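Local atomic coordinates of virulence associated protein VapB (Rhodococcus equi, PDB entry 4CV7), a protein that is a plasmid-encoded, virulence-associated protein, probably exported and of uncertain molecular function, that folds into an eight-stranded antiparallel beta-barrel. Residues A[27-32]-A[57-62]; A[76-81]-A[105-110]. All blocks are in the same frame, centred on the assembly; numbering follows the deposited sequence. Where two conformers were deposited one is given.

In the fold
From the N terminus the chain lays down strands 4-14, 18-25 and 29-37, crosses into strand 42-52 and enters helix 55-61. Contact 1 closes this first excursion by folding the helix and Thr-62 back onto the start of strand 29-37. Strand 64-68 follows, and contact 2 then comes in series, without nesting or crossing: it spans strand 85-91 and brings strand 100-108 near strand 74-79, two places away in the sheet, on the inner side of the wall. The two meet because strands 29-37 and 100-108 are antiparallel neighbours, Val-30 O lying 2.8 Å from His-108 N. Contact 1 ties helix 55-61 to strand 29-37, contact 2 strand 74-79 to strand 100-108, around one shared aromatic cluster.

Contact 1. Residues A[27-32]-A[57-62]; sequences EDMVFD and RLYKDT
Met-29 and Tyr-59 form a Met-aromatic contact where the helix 55-61 packs against the beginning of strand 29-37, a strand-to-helix contact at one end of the barrel. The methionine side chain covers one face of the tyrosine ring. Its CG is the central contact, in a CH-pi arrangement 3.7 Å from the centroid of the Tyr-59 ring and only 11° off the ring normal. Met-29 CB lies nearer the phenol end, 3.5 Å from Tyr-59 CZ. Bends at chi2 and chi3 fold the chain back along the ring, so that CE comes over the rim of that face near CD2 while SD stands oblique to the ring, 4.9 Å from its centroid. Trp-107 of the neighbouring strand touches both residues.

Deeper in the barrel, Phe-31 meets Thr-62, the first residue to leave the helical conformation. The ring reaches inward with CG anti to the backbone N (chi1 -179°), and its CE1 comes within 3.8 Å of Thr-62 CG2. The threonine hydroxyl turns instead to the helix: OG1 donates to Leu-58 O over 2.7 Å, a bond that helps set the rotation turning CG2 to Phe-31. Thr-62 N reaches the same oxygen from the opposite face of the carbonyl plane, giving this acceptor two bonds.

The contact is therefore apolar across the interface; Thr-62 OG1 is bonded within its own segment and Tyr-59 OH to Pro-26 O, just before the strand segment, which probably helps hold the ring with one face against the methionine chain.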
loop_
_atom_site.group_PDB
_atom_site.type_symbol
_atom_site.label_atom_id
_atom_site.label_comp_id
_atom_site.label_asym_id
_atom_site.label_seq_id
_atom_site.Cartn_x
_atom_site.Cartn_y
_atom_site.Cartn_z
ATOM N N GLU A 27 9.500 -5.409 10.788
ATOM C CA GLU A 27 10.794 -6.007 10.397
ATOM C C GLU A 27 11.583 -5.057 9.466
ATOM O O GLU A 27 12.405 -5.484 8.647
ATOM C CB GLU A 27 10.703 -7.513 9.937
ATOM C CG GLU A 27 9.945 -8.274 11.036
ATOM C CD GLU A 27 9.774 -9.785 10.864
ATOM O OE1 GLU A 27 10.334 -10.366 9.934
ATOM O OE2 GLU A 27 9.167 -10.427 11.778
ATOM N N ASP A 28 11.334 -3.736 9.611
ATOM C CA ASP A 28 12.155 -2.711 8.973
ATOM C C ASP A 28 12.048 -2.761 7.440
ATOM O O ASP A 28 12.981 -2.507 6.713
ATOM C CB ASP A 28 13.599 -2.717 9.502
ATOM C CG ASP A 28 13.699 -2.749 11.035
ATOM O OD1 ASP A 28 12.775 -2.299 11.776
ATOM O OD2 ASP A 28 14.788 -3.107 11.489
ATOM N N MET A 29 10.854 -3.124 6.947
ATOM C CA MET A 29 10.701 -3.304 5.542
ATOM C C MET A 29 9.935 -2.114 4.932
ATOM O O MET A 29 9.116 -1.507 5.587
ATOM C CB MET A 29 9.880 -4.562 5.273
ATOM C CG MET A 29 10.401 -5.399 4.178
ATOM S SD MET A 29 12.128 -5.963 4.276
ATOM C CE MET A 29 11.978 -7.260 5.532
ATOM N N VAL A 30 10.147 -1.836 3.674
ATOM C CA VAL A 30 9.569 -0.710 3.051
ATOM C C VAL A 30 8.887 -1.121 1.714
ATOM O O VAL A 30 9.508 -1.813 0.919
ATOM C CB VAL A 30 10.632 0.395 2.736
ATOM C CG1 VAL A 30 9.986 1.511 2.024
ATOM C CG2 VAL A 30 11.390 0.805 3.997
ATOM N N PHE A 31 7.619 -0.705 1.539
ATOM C CA PHE A 31 6.870 -0.914 0.273
ATOM C C PHE A 31 7.056 0.354 -0.561
ATOM O O PHE A 31 6.692 1.425 -0.083
ATOM C CB PHE A 31 5.459 -1.206 0.551
ATOM C CG PHE A 31 4.631 -1.446 -0.695
ATOM C CD1 PHE A 31 4.767 -2.613 -1.391
ATOM C CD2 PHE A 31 3.771 -0.473 -1.204
ATOM C CE1 PHE A 31 4.015 -2.837 -2.567
ATOM C CE2 PHE A 31 2.996 -0.748 -2.346
ATOM C CZ PHE A 31 3.200 -1.868 -3.037
ATOM N N ASP A 32 7.454 0.149 -1.806
ATOM C CA ASP A 32 7.505 1.209 -2.838
ATOM C C ASP A 32 6.500 0.848 -3.903
ATOM O O ASP A 32 6.750 -0.151 -4.639
ATOM C CB ASP A 32 8.919 1.260 -3.440
ATOM C CG ASP A 32 9.197 2.435 -4.412
ATOM O OD1 ASP A 32 8.342 3.139 -4.924
ATOM O OD2 ASP A 32 10.377 2.696 -4.693
ATOM N N ARG A 57 5.930 -14.157 3.147
ATOM C CA ARG A 57 5.405 -14.363 1.813
ATOM C C ARG A 57 4.957 -13.012 1.202
ATOM O O ARG A 57 5.126 -12.786 -0.015
ATOM C CB ARG A 57 4.295 -15.381 1.841
ATOM C CG ARG A 57 3.798 -15.758 0.449
ATOM C CD ARG A 57 2.725 -16.776 0.523
ATOM N NE ARG A 57 2.367 -17.286 -0.775
ATOM C CZ ARG A 57 1.670 -18.385 -0.981
ATOM N NH1 ARG A 57 1.312 -19.137 -0.008
ATOM N NH2 ARG A 57 1.486 -18.733 -2.261
ATOM N N LEU A 58 4.338 -12.160 2.036
ATOM C CA LEU A 58 3.927 -10.846 1.582
ATOM C C LEU A 58 5.143 -10.102 1.035
ATOM O O LEU A 58 5.153 -9.575 -0.080
ATOM C CB LEU A 58 3.283 -10.080 2.704
ATOM C CG LEU A 58 3.009 -8.581 2.426
ATOM C CD1 LEU A 58 1.806 -8.409 1.524
ATOM C CD2 LEU A 58 2.776 -7.900 3.781
ATOM N N TYR A 59 6.229 -10.129 1.809
ATOM C CA TYR A 59 7.383 -9.394 1.423
ATOM C C TYR A 59 8.078 -10.004 0.215
ATOM O O TYR A 59 8.606 -9.265 -0.596
ATOM C CB TYR A 59 8.331 -9.332 2.628
ATOM C CG TYR A 59 7.849 -8.421 3.772
ATOM C CD1 TYR A 59 6.865 -7.490 3.606
ATOM C CD2 TYR A 59 8.482 -8.502 5.025
ATOM C CE1 TYR A 59 6.523 -6.629 4.629
ATOM C CE2 TYR A 59 8.142 -7.640 6.060
ATOM C CZ TYR A 59 7.199 -6.695 5.816
ATOM O OH TYR A 59 6.869 -5.750 6.791
ATOM N N LYS A 60 8.126 -11.309 0.130
ATOM C CA LYS A 60 8.770 -11.916 -1.025
ATOM C C LYS A 60 7.971 -11.772 -2.302
ATOM O O LYS A 60 8.557 -11.545 -3.369
ATOM C CB LYS A 60 9.040 -13.361 -0.897
ATOM C CG LYS A 60 10.038 -13.837 -1.939
ATOM C CD LYS A 60 9.997 -15.271 -2.077
ATOM C CE LYS A 60 10.363 -15.762 -3.446
ATOM N NZ LYS A 60 9.140 -16.387 -3.991
ATOM N N ASP A 61 6.654 -11.986 -2.239
ATOM C CA ASP A 61 5.866 -12.242 -3.449
ATOM C C ASP A 61 5.052 -11.077 -3.926
ATOM O O ASP A 61 4.459 -11.164 -4.991
ATOM C CB ASP A 61 5.044 -13.501 -3.290
ATOM C CG ASP A 61 5.851 -14.742 -3.475
ATOM O OD1 ASP A 61 6.987 -14.724 -3.876
ATOM O OD2 ASP A 61 5.271 -15.825 -3.225
ATOM N N THR A 62 4.894 -10.028 -3.152
ATOM C CA THR A 62 4.131 -8.880 -3.624
ATOM C C THR A 62 4.785 -8.343 -4.897
ATOM O O THR A 62 5.958 -8.011 -4.946
ATOM C CB THR A 62 4.043 -7.712 -2.658
ATOM O OG1 THR A 62 3.352 -8.116 -1.483
ATOM C CG2 THR A 62 3.312 -6.490 -3.279
#

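Contact 2. Residues A[76-81]-A[105-110]; sequences INFFDS and GSWHNW
Strands 74-79 and 100-108 are next-but-one in the barrel wall, separated by strand 64-68, and the nearest CA atoms of their segments 76-81 and 105-110, those of Phe-78 and Gly-105, stand 8.7 Å apart. Side chains bridge that separation on the inner side of the wall: the benzyl group of Phe-78 and the indole of Trp-107, both buried, make the whole contact.

The two rings meet obliquely, with planes at 52° and the phenylalanine centroid 5.4 Å from that of the indole six-membered ring. Trp-107 presents a single corner, CZ2, over one face of Phe-78. This atom sits 3.7 Å above the phenyl plane, displaced toward the rim, and approaches CZ of Phe-78 most closely, at 3.8 Å, with CE1 of the same ring slightly farther away. In both residues CG is anti to the carbonyl carbon (chi1 -58° in Phe-78, with Trp-107 closely similar). From these positions the phenyl group points across toward the last strand, while the indole extends inward from its own strand until its benzo portion reaches Phe-78.

The pair belongs to a larger aromatic cluster. Phe-31 joins it, edge-to-face with Phe-78 and at about 50° to Trp-107, and Tyr-59, from helix 55-61, also meets Trp-107. Leu-58 and Thr-62 touch both Phe-78 and Trp-107, so the helix end packs onto the same group.

Inward-facing large side chains from strands that are not sheet neighbours fill this part of the interior, the hydrophobic core of a closed antiparallel barrel built from two Greek-key motifs.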
loop_
_atom_site.group_PDB
_atom_site.type_symbol
_atom_site.label_atom_id
_atom_site.label_comp_id
_atom_site.label_asym_id
_atom_site.label_seq_id
_atom_site.Cartn_x
_atom_site.Cartn_y
_atom_site.Cartn_z
ATOM N N ILE A 76 -5.657 -0.956 1.255
ATOM C CA ILE A 76 -4.596 -1.330 0.276
ATOM C C ILE A 76 -4.473 -2.830 0.305
ATOM O O ILE A 76 -4.176 -3.414 1.341
ATOM C CB ILE A 76 -3.226 -0.711 0.595
ATOM C CG1 ILE A 76 -3.338 0.815 0.647
ATOM C CG2 ILE A 76 -2.275 -1.094 -0.466
ATOM C CD1 ILE A 76 -2.125 1.479 1.327
ATOM N N ASN A 77 -4.661 -3.460 -0.865
ATOM C CA ASN A 77 -4.464 -4.936 -1.003
ATOM C C ASN A 77 -3.191 -5.203 -1.767
ATOM O O ASN A 77 -2.908 -4.499 -2.754
ATOM C CB ASN A 77 -5.640 -5.515 -1.778
ATOM C CG ASN A 77 -6.944 -5.457 -1.007
ATOM O OD1 ASN A 77 -6.984 -5.512 0.205
ATOM N ND2 ASN A 77 -8.047 -5.338 -1.752
ATOM N N PHE A 78 -2.507 -6.264 -1.346
ATOM C CA PHE A 78 -1.272 -6.682 -2.014
ATOM C C PHE A 78 -1.427 -8.001 -2.676
ATOM O O PHE A 78 -2.050 -8.926 -2.119
ATOM C CB PHE A 78 -0.123 -6.780 -0.997
ATOM C CG PHE A 78 0.141 -5.493 -0.265
ATOM C CD1 PHE A 78 0.908 -4.524 -0.880
ATOM C CD2 PHE A 78 -0.357 -5.248 1.011
ATOM C CE1 PHE A 78 1.166 -3.326 -0.236
ATOM C CE2 PHE A 78 -0.081 -4.030 1.615
ATOM C CZ PHE A 78 0.695 -3.100 1.030
ATOM N N PHE A 79 -0.876 -8.141 -3.880
ATOM C CA PHE A 79 -1.009 -9.340 -4.703
ATOM C C PHE A 79 0.286 -9.839 -5.291
ATOM O O PHE A 79 1.243 -9.085 -5.523
ATOM C CB PHE A 79 -1.950 -9.108 -5.877
ATOM C CG PHE A 79 -3.299 -8.564 -5.434
ATOM C CD1 PHE A 79 -4.340 -9.420 -5.113
ATOM C CD2 PHE A 79 -3.575 -7.231 -5.407
ATOM C CE1 PHE A 79 -5.550 -8.933 -4.658
ATOM C CE2 PHE A 79 -4.777 -6.756 -4.954
ATOM C CZ PHE A 79 -5.801 -7.588 -4.649
ATOM N N ASP A 80 0.347 -11.156 -5.441
ATOM C CA ASP A 80 1.418 -11.862 -6.212
ATOM C C ASP A 80 1.171 -11.859 -7.684
ATOM O O ASP A 80 0.151 -11.366 -8.168
ATOM C CB ASP A 80 1.730 -13.242 -5.633
ATOM C CG ASP A 80 0.670 -14.220 -5.864
ATOM O OD1 ASP A 80 -0.018 -14.212 -6.899
ATOM O OD2 ASP A 80 0.509 -15.194 -5.071
ATOM N N SER A 81 2.128 -12.391 -8.402
ATOM C CA SER A 81 2.071 -12.337 -9.872
ATOM C C SER A 81 0.925 -13.188 -10.451
ATOM O O SER A 81 0.482 -12.958 -11.613
ATOM C CB SER A 81 3.416 -12.687 -10.432
ATOM O OG SER A 81 3.741 -14.017 -10.142
ATOM N N GLY A 105 4.336 -2.760 -7.265
ATOM C CA GLY A 105 5.133 -2.396 -6.115
ATOM C C GLY A 105 5.764 -3.633 -5.559
ATOM O O GLY A 105 5.407 -4.740 -5.807
ATOM N N SER A 106 6.742 -3.350 -4.687
ATOM C CA SER A 106 7.436 -4.446 -3.968
ATOM C C SER A 106 8.024 -3.911 -2.648
ATOM O O SER A 106 8.143 -2.708 -2.435
ATOM C CB SER A 106 8.412 -5.155 -4.846
ATOM O OG SER A 106 9.347 -4.194 -5.197
ATOM N N TRP A 107 8.402 -4.884 -1.840
ATOM C CA TRP A 107 8.984 -4.625 -0.503
ATOM C C TRP A 107 10.470 -4.798 -0.595
ATOM O O TRP A 107 11.003 -5.703 -1.264
ATOM C CB TRP A 107 8.416 -5.562 0.559
ATOM C CG TRP A 107 6.930 -5.439 0.765
ATOM C CD1 TRP A 107 5.914 -6.087 0.087
ATOM C CD2 TRP A 107 6.269 -4.630 1.763
ATOM N NE1 TRP A 107 4.717 -5.739 0.592
ATOM C CE2 TRP A 107 4.887 -4.863 1.633
ATOM C CE3 TRP A 107 6.719 -3.755 2.772
ATOM C CZ2 TRP A 107 3.982 -4.231 2.453
ATOM C CZ3 TRP A 107 5.733 -3.163 3.584
ATOM C CH2 TRP A 107 4.427 -3.401 3.423
ATOM N N HIS A 108 11.144 -3.939 0.191
ATOM C CA HIS A 108 12.613 -4.143 0.297
ATOM C C HIS A 108 13.092 -3.753 1.674
ATOM O O HIS A 108 12.402 -3.071 2.419
ATOM C CB HIS A 108 13.279 -3.333 -0.764
ATOM C CG HIS A 108 13.016 -1.888 -0.617
ATOM N ND1 HIS A 108 13.707 -1.084 0.282
ATOM C CD2 HIS A 108 12.112 -1.084 -1.223
ATOM C CE1 HIS A 108 13.234 0.150 0.197
ATOM N NE2 HIS A 108 12.283 0.167 -0.715
ATOM N N ASN A 109 14.359 -4.080 2.024
ATOM C CA ASN A 109 14.927 -3.782 3.306
ATOM C C ASN A 109 15.719 -2.494 3.169
ATOM O O ASN A 109 15.715 -1.815 2.136
ATOM C CB ASN A 109 15.684 -5.006 3.907
ATOM C CG ASN A 109 16.900 -5.412 3.110
ATOM O OD1 ASN A 109 17.583 -4.501 2.506
ATOM N ND2 ASN A 109 17.293 -6.697 3.174
ATOM N N TRP A 110 16.441 -2.148 4.254
ATOM C CA TRP A 110 17.137 -0.852 4.304
ATOM C C TRP A 110 18.281 -0.759 3.312
ATOM O O TRP A 110 18.744 0.350 2.983
ATOM C CB TRP A 110 17.654 -0.577 5.707
ATOM C CG TRP A 110 18.914 -1.306 5.960
ATOM C CD1 TRP A 110 19.020 -2.602 6.417
ATOM C CD2 TRP A 110 20.274 -0.803 5.802
ATOM N NE1 TRP A 110 20.344 -2.915 6.546
ATOM C CE2 TRP A 110 21.135 -1.845 6.166
ATOM C CE3 TRP A 110 20.834 0.444 5.429
ATOM C CZ2 TRP A 110 22.545 -1.711 6.127
ATOM C CZ3 TRP A 110 22.235 0.578 5.403
ATOM C CH2 TRP A 110 23.055 -0.482 5.768
#